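Long-range contacts in putative aminopeptidase (Leishmania major, PDB 5NTH), which probably acts as a manganese-dependent M17 leucyl aminopeptidase, removing residues from the N-terminus of peptides: residues N292-G297 / F408-L413; A432-S437 / D454-V459; A436-A441 / R505-H510. One frame throughout, in Å; residues are numbered along the deposited sequence.

Contact 1: N292-G297 / F408-L413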
ATOM      1  N   ASN A 292      42.495 -10.207 -25.145  1.00 32.04           N
ATOM      2  CA  ASN A 292      41.879 -11.148 -24.186  1.00 31.69           C
ATOM      3  C   ASN A 292      40.517 -10.657 -23.734  1.00 31.03           C
ATOM      4  O   ASN A 292      40.325  -9.447 -23.543  1.00 29.78           O
ATOM      5  CB  ASN A 292      42.735 -11.304 -22.939  1.00 31.46           C
ATOM      6  CG  ASN A 292      44.060 -11.956 -23.227  1.00 30.86           C
ATOM      7  OD1 ASN A 292      44.221 -12.648 -24.239  1.00 30.95           O
ATOM      8  ND2 ASN A 292      45.007 -11.762 -22.335  1.00 29.30           N
ATOM      9  N   ILE A 293      39.584 -11.591 -23.558  1.00 30.28           N
ATOM     10  CA  ILE A 293      38.212 -11.234 -23.258  1.00 30.48           C
ATOM     11  C   ILE A 293      37.666 -12.055 -22.123  1.00 29.75           C
ATOM     12  O   ILE A 293      37.628 -13.268 -22.210  1.00 32.09           O
ATOM     13  CB  ILE A 293      37.346 -11.372 -24.506  1.00 30.97           C
ATOM     14  CG1 ILE A 293      37.706 -10.224 -25.458  1.00 32.43           C
ATOM     15  CG2 ILE A 293      35.869 -11.247 -24.164  1.00 30.69           C
ATOM     16  CD1 ILE A 293      37.656 -10.580 -26.907  1.00 34.02           C
ATOM     17  N   ALA A 294      37.245 -11.390 -21.057  1.00 28.45           N
ATOM     18  CA  ALA A 294      36.561 -12.067 -19.978  1.00 27.37           C
ATOM     19  C   ALA A 294      35.114 -11.641 -20.005  1.00 26.90           C
ATOM     20  O   ALA A 294      34.784 -10.493 -20.314  1.00 25.99           O
ATOM     21  CB  ALA A 294      37.192 -11.738 -18.659  1.00 27.47           C
ATOM     22  N   MET A 295      34.252 -12.597 -19.710  1.00 27.11           N
ATOM     23  CA  MET A 295      32.827 -12.358 -19.642  1.00 27.48           C
ATOM     24  C   MET A 295      32.302 -12.801 -18.271  1.00 26.25           C
ATOM     25  O   MET A 295      32.827 -13.740 -17.679  1.00 25.95           O
ATOM     26  CB  MET A 295      32.149 -13.105 -20.778  1.00 28.45           C
ATOM     27  CG  MET A 295      32.351 -12.460 -22.140  1.00 29.54           C
ATOM     28  SD  MET A 295      31.361 -13.226 -23.461  1.00 31.84           S
ATOM     29  CE  MET A 295      31.803 -14.959 -23.303  1.00 31.43           C
ATOM     30  N   VAL A 296      31.284 -12.114 -17.760  1.00 25.26           N
ATOM     31  CA  VAL A 296      30.708 -12.438 -16.440  1.00 24.80           C
ATOM     32  C   VAL A 296      29.204 -12.244 -16.441  1.00 24.76           C
ATOM     33  O   VAL A 296      28.695 -11.241 -16.930  1.00 23.77           O
ATOM     34  CB  VAL A 296      31.294 -11.563 -15.316  1.00 24.46           C
ATOM     35  CG1 VAL A 296      30.837 -12.041 -13.948  1.00 24.35           C
ATOM     36  CG2 VAL A 296      32.814 -11.565 -15.355  1.00 24.63           C
ATOM     37  N   GLY A 297      28.496 -13.203 -15.859  1.00 25.92           N
ATOM     38  CA  GLY A 297      27.046 -13.178 -15.868  1.00 26.89           C
ATOM     39  C   GLY A 297      26.397 -13.555 -14.564  1.00 27.78           C
ATOM     40  O   GLY A 297      26.882 -14.451 -13.851  1.00 28.32           O
ATOM     41  N   PHE A 408      45.679 -15.016 -17.027  1.00 34.29           N
ATOM     42  CA  PHE A 408      45.865 -13.911 -17.997  1.00 31.91           C
ATOM     43  C   PHE A 408      45.030 -12.706 -17.535  1.00 31.34           C
ATOM     44  O   PHE A 408      44.043 -12.874 -16.833  1.00 33.46           O
ATOM     45  CB  PHE A 408      45.395 -14.345 -19.374  1.00 30.88           C
ATOM     46  CG  PHE A 408      43.879 -14.437 -19.511  1.00 30.84           C
ATOM     47  CD1 PHE A 408      43.191 -15.597 -19.171  1.00 30.23           C
ATOM     48  CD2 PHE A 408      43.135 -13.347 -19.981  1.00 30.73           C
ATOM     49  CE1 PHE A 408      41.795 -15.667 -19.306  1.00 29.95           C
ATOM     50  CE2 PHE A 408      41.748 -13.420 -20.099  1.00 29.99           C
ATOM     51  CZ  PHE A 408      41.082 -14.585 -19.771  1.00 29.70           C
ATOM     52  N   VAL A 409      45.386 -11.503 -17.942  1.00 30.70           N
ATOM     53  CA  VAL A 409      44.639 -10.312 -17.542  1.00 30.82           C
ATOM     54  C   VAL A 409      43.740  -9.939 -18.679  1.00 30.30           C
ATOM     55  O   VAL A 409      44.248  -9.684 -19.738  1.00 31.24           O
ATOM     56  CB  VAL A 409      45.572  -9.109 -17.311  1.00 31.76           C
ATOM     57  CG1 VAL A 409      44.762  -7.839 -17.006  1.00 32.50           C
ATOM     58  CG2 VAL A 409      46.558  -9.398 -16.182  1.00 31.61           C
ATOM     59  N   PRO A 410      42.416  -9.854 -18.471  1.00 30.26           N
ATOM     60  CA  PRO A 410      41.597  -9.431 -19.612  1.00 29.99           C
ATOM     61  C   PRO A 410      41.881  -8.006 -20.130  1.00 28.99           C
ATOM     62  O   PRO A 410      42.314  -7.132 -19.376  1.00 28.37           O
ATOM     63  CB  PRO A 410      40.159  -9.501 -19.069  1.00 29.92           C
ATOM     64  CG  PRO A 410      40.242 -10.306 -17.839  1.00 29.63           C
ATOM     65  CD  PRO A 410      41.595 -10.063 -17.272  1.00 30.19           C
ATOM     66  N   ASP A 411      41.648  -7.809 -21.417  1.00 28.46           N
ATOM     67  CA  ASP A 411      41.655  -6.479 -21.999  1.00 29.42           C
ATOM     68  C   ASP A 411      40.276  -5.891 -22.174  1.00 29.90           C
ATOM     69  O   ASP A 411      40.138  -4.726 -22.547  1.00 29.58           O
ATOM     70  CB  ASP A 411      42.358  -6.491 -23.351  1.00 29.94           C
ATOM     71  CG  ASP A 411      43.738  -7.114 -23.280  1.00 30.55           C
ATOM     72  OD1 ASP A 411      44.582  -6.650 -22.449  1.00 29.12           O
ATOM     73  OD2 ASP A 411      43.950  -8.085 -24.057  1.00 30.91           O
ATOM     74  N   VAL A 412      39.251  -6.691 -21.918  1.00 31.13           N
ATOM     75  CA  VAL A 412      37.885  -6.162 -21.879  1.00 32.32           C
ATOM     76  C   VAL A 412      37.018  -7.078 -21.039  1.00 31.11           C
ATOM     77  O   VAL A 412      37.141  -8.291 -21.105  1.00 30.87           O
ATOM     78  CB  VAL A 412      37.344  -5.908 -23.309  1.00 34.05           C
ATOM     79  CG1 VAL A 412      37.669  -7.084 -24.193  1.00 35.35           C
ATOM     80  CG2 VAL A 412      35.852  -5.597 -23.347  1.00 34.42           C
ATOM     81  N   LEU A 413      36.194  -6.470 -20.195  1.00 30.87           N
ATOM     82  CA  LEU A 413      35.282  -7.220 -19.364  1.00 30.26           C
ATOM     83  C   LEU A 413      33.838  -6.903 -19.697  1.00 30.41           C
ATOM     84  O   LEU A 413      33.408  -5.749 -19.598  1.00 29.25           O
ATOM     85  CB  LEU A 413      35.534  -6.957 -17.894  1.00 30.28           C
ATOM     86  CG  LEU A 413      34.853  -8.079 -17.116  1.00 30.13           C
ATOM     87  CD1 LEU A 413      35.789  -8.652 -16.080  1.00 29.96           C
ATOM     88  CD2 LEU A 413      33.520  -7.619 -16.537  1.00 30.19           C
TER

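Contact 2: A432-S437 / D454-V459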
ATOM      1  N   ALA A 432      18.494  -3.390 -23.731  1.00 24.96           N
ATOM      2  CA  ALA A 432      19.288  -3.460 -22.539  1.00 24.70           C
ATOM      3  C   ALA A 432      19.918  -2.089 -22.239  1.00 25.14           C
ATOM      4  O   ALA A 432      20.020  -1.211 -23.100  1.00 24.48           O
ATOM      5  CB  ALA A 432      20.370  -4.505 -22.688  1.00 24.74           C
ATOM      6  N   GLY A 433      20.319  -1.923 -20.983  1.00 26.12           N
ATOM      7  CA  GLY A 433      21.048  -0.738 -20.508  1.00 26.25           C
ATOM      8  C   GLY A 433      22.524  -1.032 -20.429  1.00 25.56           C
ATOM      9  O   GLY A 433      22.917  -2.016 -19.806  1.00 26.10           O
ATOM     10  N   VAL A 434      23.331  -0.219 -21.101  1.00 24.64           N
ATOM     11  CA  VAL A 434      24.757  -0.424 -21.123  1.00 24.31           C
ATOM     12  C   VAL A 434      25.416   0.687 -20.322  1.00 24.49           C
ATOM     13  O   VAL A 434      25.214   1.879 -20.575  1.00 23.55           O
ATOM     14  CB  VAL A 434      25.313  -0.445 -22.544  1.00 24.53           C
ATOM     15  CG1 VAL A 434      26.827  -0.632 -22.512  1.00 24.75           C
ATOM     16  CG2 VAL A 434      24.667  -1.556 -23.350  1.00 24.55           C
ATOM     17  N   TYR A 435      26.200   0.260 -19.346  1.00 24.98           N
ATOM     18  CA  TYR A 435      26.918   1.136 -18.445  1.00 25.05           C
ATOM     19  C   TYR A 435      28.366   0.842 -18.709  1.00 25.62           C
ATOM     20  O   TYR A 435      28.862  -0.227 -18.355  1.00 26.23           O
ATOM     21  CB  TYR A 435      26.583   0.829 -16.997  1.00 24.59           C
ATOM     22  CG  TYR A 435      27.461   1.539 -15.977  1.00 24.10           C
ATOM     23  CD1 TYR A 435      27.183   2.847 -15.559  1.00 23.46           C
ATOM     24  CD2 TYR A 435      28.531   0.882 -15.398  1.00 24.05           C
ATOM     25  CE1 TYR A 435      27.955   3.465 -14.615  1.00 23.77           C
ATOM     26  CE2 TYR A 435      29.318   1.494 -14.450  1.00 24.11           C
ATOM     27  CZ  TYR A 435      29.034   2.783 -14.060  1.00 24.13           C
ATOM     28  OH  TYR A 435      29.855   3.355 -13.114  1.00 24.03           O
ATOM     29  N   ALA A 436      29.040   1.794 -19.331  1.00 26.00           N
ATOM     30  CA  ALA A 436      30.308   1.513 -19.965  1.00 26.25           C
ATOM     31  C   ALA A 436      31.340   2.541 -19.608  1.00 25.53           C
ATOM     32  O   ALA A 436      31.101   3.722 -19.815  1.00 24.22           O
ATOM     33  CB  ALA A 436      30.105   1.497 -21.467  1.00 26.62           C
ATOM     34  N   SER A 437      32.502   2.074 -19.149  1.00 26.35           N
ATOM     35  CA  SER A 437      33.626   2.962 -18.752  1.00 27.55           C
ATOM     36  C   SER A 437      34.475   3.512 -19.891  1.00 28.96           C
ATOM     37  O   SER A 437      35.471   4.135 -19.626  1.00 30.87           O
ATOM     38  CB  SER A 437      34.590   2.198 -17.849  1.00 27.09           C
ATOM     39  OG  SER A 437      35.178   1.153 -18.611  1.00 27.11           O
ATOM     40  N   ASP A 454      19.750  -7.837 -30.816  1.00 26.60           N
ATOM     41  CA  ASP A 454      19.707  -7.832 -29.341  1.00 26.49           C
ATOM     42  C   ASP A 454      20.021  -6.385 -28.919  1.00 26.56           C
ATOM     43  O   ASP A 454      21.162  -6.025 -28.604  1.00 25.01           O
ATOM     44  CB  ASP A 454      20.776  -8.760 -28.739  1.00 26.94           C
ATOM     45  CG  ASP A 454      20.432 -10.251 -28.820  1.00 27.73           C
ATOM     46  OD1 ASP A 454      19.407 -10.647 -29.404  1.00 29.28           O
ATOM     47  OD2 ASP A 454      21.215 -11.062 -28.270  1.00 27.83           O
ATOM     48  N   LEU A 455      18.991  -5.565 -28.890  1.00 27.12           N
ATOM     49  CA  LEU A 455      19.168  -4.136 -28.749  1.00 28.22           C
ATOM     50  C   LEU A 455      19.725  -3.663 -27.391  1.00 28.91           C
ATOM     51  O   LEU A 455      19.739  -4.381 -26.399  1.00 29.28           O
ATOM     52  CB  LEU A 455      17.856  -3.424 -29.065  1.00 28.69           C
ATOM     53  CG  LEU A 455      17.153  -3.811 -30.362  1.00 28.92           C
ATOM     54  CD1 LEU A 455      15.860  -3.021 -30.517  1.00 29.68           C
ATOM     55  CD2 LEU A 455      18.048  -3.575 -31.553  1.00 28.94           C
ATOM     56  N   CYS A 456      20.169  -2.412 -27.408  1.00 29.04           N
ATOM     57  CA  CYS A 456      21.047  -1.827 -26.425  1.00 28.43           C
ATOM     58  C   CYS A 456      20.866  -0.352 -26.419  1.00 26.86           C
ATOM     59  O   CYS A 456      20.571   0.241 -27.453  1.00 24.99           O
ATOM     60  CB  CYS A 456      22.477  -2.015 -26.846  1.00 29.68           C
ATOM     61  SG  CYS A 456      23.158  -3.511 -26.252  1.00 34.53           S
ATOM     62  N   TYR A 457      21.133   0.254 -25.265  1.00 26.56           N
ATOM     63  CA  TYR A 457      21.118   1.698 -25.192  1.00 26.12           C
ATOM     64  C   TYR A 457      21.916   2.127 -24.008  1.00 24.78           C
ATOM     65  O   TYR A 457      21.770   1.524 -22.962  1.00 24.41           O
ATOM     66  CB  TYR A 457      19.704   2.237 -25.127  1.00 26.87           C
ATOM     67  CG  TYR A 457      19.686   3.669 -25.476  1.00 28.12           C
ATOM     68  CD1 TYR A 457      19.634   4.071 -26.794  1.00 28.98           C
ATOM     69  CD2 TYR A 457      19.802   4.643 -24.492  1.00 29.14           C
ATOM     70  CE1 TYR A 457      19.660   5.428 -27.134  1.00 30.10           C
ATOM     71  CE2 TYR A 457      19.839   5.997 -24.811  1.00 29.95           C
ATOM     72  CZ  TYR A 457      19.774   6.384 -26.131  1.00 30.29           C
ATOM     73  OH  TYR A 457      19.774   7.702 -26.450  1.00 31.33           O
ATOM     74  N   PRO A 458      22.780   3.148 -24.181  1.00 24.17           N
ATOM     75  CA  PRO A 458      23.618   3.684 -23.120  1.00 24.03           C
ATOM     76  C   PRO A 458      22.868   4.175 -21.898  1.00 22.99           C
ATOM     77  O   PRO A 458      21.857   4.817 -22.030  1.00 22.68           O
ATOM     78  CB  PRO A 458      24.291   4.893 -23.798  1.00 24.53           C
ATOM     79  CG  PRO A 458      24.367   4.523 -25.235  1.00 24.48           C
ATOM     80  CD  PRO A 458      23.051   3.852 -25.453  1.00 24.56           C
ATOM     81  N   VAL A 459      23.369   3.886 -20.717  1.00 22.65           N
ATOM     82  CA  VAL A 459      22.901   4.624 -19.545  1.00 23.14           C
ATOM     83  C   VAL A 459      24.029   5.393 -18.862  1.00 22.84           C
ATOM     84  O   VAL A 459      25.184   5.009 -18.926  1.00 21.97           O
ATOM     85  CB  VAL A 459      22.174   3.753 -18.497  1.00 22.98           C
ATOM     86  CG1 VAL A 459      20.824   3.338 -19.031  1.00 23.05           C
ATOM     87  CG2 VAL A 459      23.034   2.570 -18.062  1.00 22.93           C
TER
HETATM   88  O   HOH W   1      27.463   3.919 -20.171  1.00 30.70           O

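Contact 3: A436-A441 / R505-H510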
ATOM      1  N   ALA A 436      29.040   1.794 -19.331  1.00 26.00           N
ATOM      2  CA  ALA A 436      30.308   1.513 -19.965  1.00 26.25           C
ATOM      3  C   ALA A 436      31.340   2.541 -19.608  1.00 25.53           C
ATOM      4  O   ALA A 436      31.101   3.722 -19.815  1.00 24.22           O
ATOM      5  CB  ALA A 436      30.105   1.497 -21.467  1.00 26.62           C
ATOM      6  N   SER A 437      32.502   2.074 -19.149  1.00 26.35           N
ATOM      7  CA  SER A 437      33.626   2.962 -18.752  1.00 27.55           C
ATOM      8  C   SER A 437      34.475   3.512 -19.891  1.00 28.96           C
ATOM      9  O   SER A 437      35.471   4.135 -19.626  1.00 30.87           O
ATOM     10  CB  SER A 437      34.590   2.198 -17.849  1.00 27.09           C
ATOM     11  OG  SER A 437      35.178   1.153 -18.611  1.00 27.11           O
ATOM     12  N   ASP A 438      34.128   3.247 -21.145  1.00 30.83           N
ATOM     13  CA  ASP A 438      34.914   3.702 -22.280  1.00 31.20           C
ATOM     14  C   ASP A 438      33.927   4.001 -23.404  1.00 30.89           C
ATOM     15  O   ASP A 438      33.212   3.104 -23.846  1.00 30.22           O
ATOM     16  CB  ASP A 438      35.881   2.588 -22.645  1.00 33.18           C
ATOM     17  CG  ASP A 438      36.833   2.956 -23.773  1.00 35.60           C
ATOM     18  OD1 ASP A 438      36.429   2.895 -24.975  1.00 37.91           O
ATOM     19  OD2 ASP A 438      38.010   3.241 -23.448  1.00 36.92           O
ATOM     20  N   ALA A 439      33.879   5.263 -23.837  1.00 29.97           N
ATOM     21  CA  ALA A 439      32.914   5.735 -24.843  1.00 29.29           C
ATOM     22  C   ALA A 439      32.946   4.909 -26.142  1.00 30.14           C
ATOM     23  O   ALA A 439      31.912   4.737 -26.809  1.00 29.92           O
ATOM     24  CB  ALA A 439      33.164   7.215 -25.151  1.00 28.14           C
ATOM     25  N   GLU A 440      34.135   4.418 -26.501  1.00 30.55           N
ATOM     26  CA  GLU A 440      34.300   3.632 -27.725  1.00 31.52           C
ATOM     27  C   GLU A 440      33.658   2.245 -27.528  1.00 31.98           C
ATOM     28  O   GLU A 440      32.964   1.746 -28.397  1.00 32.66           O
ATOM     29  CB  GLU A 440      35.780   3.543 -28.147  1.00 30.27           C
ATOM     30  N   ALA A 441      33.870   1.641 -26.370  1.00 32.07           N
ATOM     31  CA  ALA A 441      33.253   0.356 -26.079  1.00 32.77           C
ATOM     32  C   ALA A 441      31.701   0.454 -25.943  1.00 32.16           C
ATOM     33  O   ALA A 441      30.998  -0.460 -26.313  1.00 31.60           O
ATOM     34  CB  ALA A 441      33.896  -0.268 -24.844  1.00 32.34           C
ATOM     35  N   ARG A 505      42.910  -2.881 -16.703  1.00 32.47           N
ATOM     36  CA  ARG A 505      43.031  -1.486 -17.152  1.00 33.64           C
ATOM     37  C   ARG A 505      42.141  -1.092 -18.374  1.00 34.46           C
ATOM     38  O   ARG A 505      41.967   0.100 -18.647  1.00 36.98           O
ATOM     39  CB  ARG A 505      44.528  -1.178 -17.399  1.00 32.03           C
ATOM     40  N   GLY A 506      41.567  -2.062 -19.088  1.00 33.95           N
ATOM     41  CA  GLY A 506      40.685  -1.768 -20.242  1.00 33.57           C
ATOM     42  C   GLY A 506      39.189  -1.653 -19.905  1.00 33.66           C
ATOM     43  O   GLY A 506      38.792  -1.730 -18.755  1.00 34.02           O
ATOM     44  N   PRO A 507      38.334  -1.490 -20.918  1.00 32.81           N
ATOM     45  CA  PRO A 507      36.943  -1.179 -20.678  1.00 32.12           C
ATOM     46  C   PRO A 507      36.146  -2.222 -19.894  1.00 32.31           C
ATOM     47  O   PRO A 507      36.340  -3.441 -20.047  1.00 30.89           O
ATOM     48  CB  PRO A 507      36.364  -1.095 -22.091  1.00 32.27           C
ATOM     49  CG  PRO A 507      37.521  -0.875 -22.968  1.00 32.25           C
ATOM     50  CD  PRO A 507      38.573  -1.720 -22.346  1.00 32.61           C
ATOM     51  N   PHE A 508      35.229  -1.706 -19.085  1.00 32.36           N
ATOM     52  CA  PHE A 508      34.240  -2.506 -18.393  1.00 32.45           C
ATOM     53  C   PHE A 508      32.895  -2.147 -18.999  1.00 31.25           C
ATOM     54  O   PHE A 508      32.513  -0.964 -18.982  1.00 30.80           O
ATOM     55  CB  PHE A 508      34.270  -2.137 -16.921  1.00 33.70           C
ATOM     56  CG  PHE A 508      33.145  -2.709 -16.124  1.00 33.88           C
ATOM     57  CD1 PHE A 508      33.139  -4.050 -15.786  1.00 33.85           C
ATOM     58  CD2 PHE A 508      32.103  -1.900 -15.703  1.00 33.90           C
ATOM     59  CE1 PHE A 508      32.110  -4.584 -15.052  1.00 33.98           C
ATOM     60  CE2 PHE A 508      31.077  -2.422 -14.953  1.00 34.37           C
ATOM     61  CZ  PHE A 508      31.084  -3.768 -14.624  1.00 34.69           C
ATOM     62  N   VAL A 509      32.210  -3.155 -19.548  1.00 30.06           N
ATOM     63  CA  VAL A 509      30.929  -2.968 -20.247  1.00 29.55           C
ATOM     64  C   VAL A 509      29.896  -3.797 -19.567  1.00 28.15           C
ATOM     65  O   VAL A 509      29.930  -5.021 -19.651  1.00 26.85           O
ATOM     66  CB  VAL A 509      30.963  -3.430 -21.711  1.00 30.28           C
ATOM     67  CG1 VAL A 509      29.664  -3.101 -22.429  1.00 29.94           C
ATOM     68  CG2 VAL A 509      32.114  -2.756 -22.425  1.00 31.81           C
ATOM     69  N   HIS A 510      28.968  -3.100 -18.920  1.00 28.06           N
ATOM     70  CA  HIS A 510      27.915  -3.712 -18.138  1.00 27.80           C
ATOM     71  C   HIS A 510      26.625  -3.667 -18.895  1.00 26.73           C
ATOM     72  O   HIS A 510      26.172  -2.584 -19.231  1.00 26.17           O
ATOM     73  CB  HIS A 510      27.765  -2.952 -16.859  1.00 28.29           C
ATOM     74  CG  HIS A 510      26.645  -3.424 -15.989  1.00 29.06           C
ATOM     75  ND1 HIS A 510      26.778  -4.472 -15.109  1.00 30.01           N
ATOM     76  CD2 HIS A 510      25.396  -2.947 -15.818  1.00 28.84           C
ATOM     77  CE1 HIS A 510      25.649  -4.641 -14.453  1.00 29.67           C
ATOM     78  NE2 HIS A 510      24.797  -3.721 -14.858  1.00 29.81           N
TER

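Contact 1: N292-G297 / F408-L413
Asn292 lays its side chain alongside the ring of Phe408, the two running past each other in opposite directions, with the amide plane turned 77° from the ring plane. Its ND2 comes 3.4 Å from Phe408 CD2 and also points almost straight at Val409 O, though that bond is long and weak; OD1 accepts from Asn351 ND2. An amide suits this place because it can donate to one neighbour and accept from another while, steeply turned, it brings CB and ND2 against the CD2 side of the ring. The backbone of Asn292 is gripped too. Its N donates to Asp411 OD2 at 2.8 Å, reaching the oxygen on its anti side, and Asp411 N returns a 3.0 Å bond to Asn292 O. With CG beside its own backbone N (chi1 -53°), Asp411 can turn its carboxylate to the backbone N of Asn292, near the start of strand 291-300. Farther along, the strands pair in parallel: Ala294 N meets Val412 O at 3.1 Å, nearly on the line of the carbonyl. The small methyl of Ala294 leaves room for Pro410, whose CG sits 3.5 Å from Ala294 CB, and for Leu413 next to it. Branched Ile293 and Val412 stand side by side, CG1 to CG1 at 3.4 Å. The contact thus joins two inner parallel strands of the catalytic domain's mixed sheet. Strand 349-361 pairs with 291-300 through Ile293 and Met295, helix 391-404 covers Val296 and Leu413, and helix 528-536 packs on Ile293 and Met295.

Contact 2: A432-S437 / D454-V459
Ala432 begins the pairing, its O receiving a weak, bent bond from Tyr457 N, while its small CB is on the same face of the sheet as Cys456. Gly433 CA lies 3.4 Å from Tyr457 O, a CA-H...O contact. Val434 is held through both backbone atoms: its N reaches Tyr457 O at 3.0 Å from above the carbonyl plane, and its O accepts from Val459 N at 2.7 Å in an almost straight bond (175°). Because CG2 of Val434 is beside its backbone N (chi1 179° for CG1), this branch faces Cys456 and meets SG at 3.8 Å. A compact thiol and a branched valine fill this buried face, which helix 439-452 adjoins at Cys456. Tyr435 CB touches Val459 CG2 at 4.1 Å, and the tyrosine hydroxyl is bonded to Glu497. That same Val459 CG2 also lies 3.4 Å from Val434 O, covering the carbonyl that Val459 N grips. At Ala436 a water carries the pairing on, accepting from the backbone N at 2.8 Å; it also lies 2.8 Å from Val459 O, probably donating to it. The bonds that this edge strand within the chain donates to 432-436 come from Tyr457 N and Val459 N, so Pro458, lacking an N-H, costs none of them. Its CD rests over the Tyr457 ring; both residues pack against a second subunit. Strand 432-436, helix 439-452 and strand 456-458 form a beta-alpha-beta crossover, the parallel unit that ends the catalytic domain's mixed sheet within this chain.

Contact 3: A436-A441 / R505-H510
Two hydrogen bonds tie Ser437 to Phe508, one using its backbone N as donor, the other its hydroxyl oxygen as acceptor. Ser437 N donates to Phe508 O at 3.0 Å, and Phe508 N donates to Ser437 OG at 2.9 Å with an angle of 178°. The second is possible because OG stands between its own backbone N and carbonyl carbon (chi1 65°), which swings the hydroxyl across to the strand just where the pairing ends. Serine, small and polar, thus takes the part of a backbone acceptor. Beside it, Ala436 and Val509 form an antiparallel non-hydrogen-bonded pair, with Ala436 CA 3.5 Å from Phe508 O in a CA-H...O contact.

The methylene of Asp438 lies alongside the rigid ring of Pro507, CB to CB at 3.8 Å. Apolar contacts join Ala441 to Pro507, again CB to CB at 3.8 Å, and Ala441 CB to Val509 CG2, so a residue no larger than alanine lets the helix start come down close on the strand.

Asp438 OD1 accepts from Ala441 N at 3.2 Å through its anti lone pair, and weakly from Glu440 N. Aspartate is well suited to this, having a short side chain that reaches forward to N-H groups of the first turn, which have no preceding helical carbonyl to bond. The arrangement is a classic N-cap, at the turn where strand 432-436 of the catalytic domain's sheet passes into helix 439-452.

All three contacts belong to one sheet of the catalytic domain, and strand 508-512 joins them. On one side it pairs with strand 412-417 of contact 1, where Leu413 O lies 2.9 Å from Val509 N; on the other with strand 432-436 of contact 2, where Tyr435 N lies 2.8 Å from His510 O. Contacts 2 and 3 share Ala436 and Ser437, and their centres are about 11 Å apart, those of contacts 1 and 2 about 18 Å. All lie outside the metal site: the Val296 side chain is about 7 Å from that of manganese-binding Lys298 and about 14 Å from manganese, that of Phe508 about 11 Å from Lys298, and Gly433 about 13 Å from actinonin.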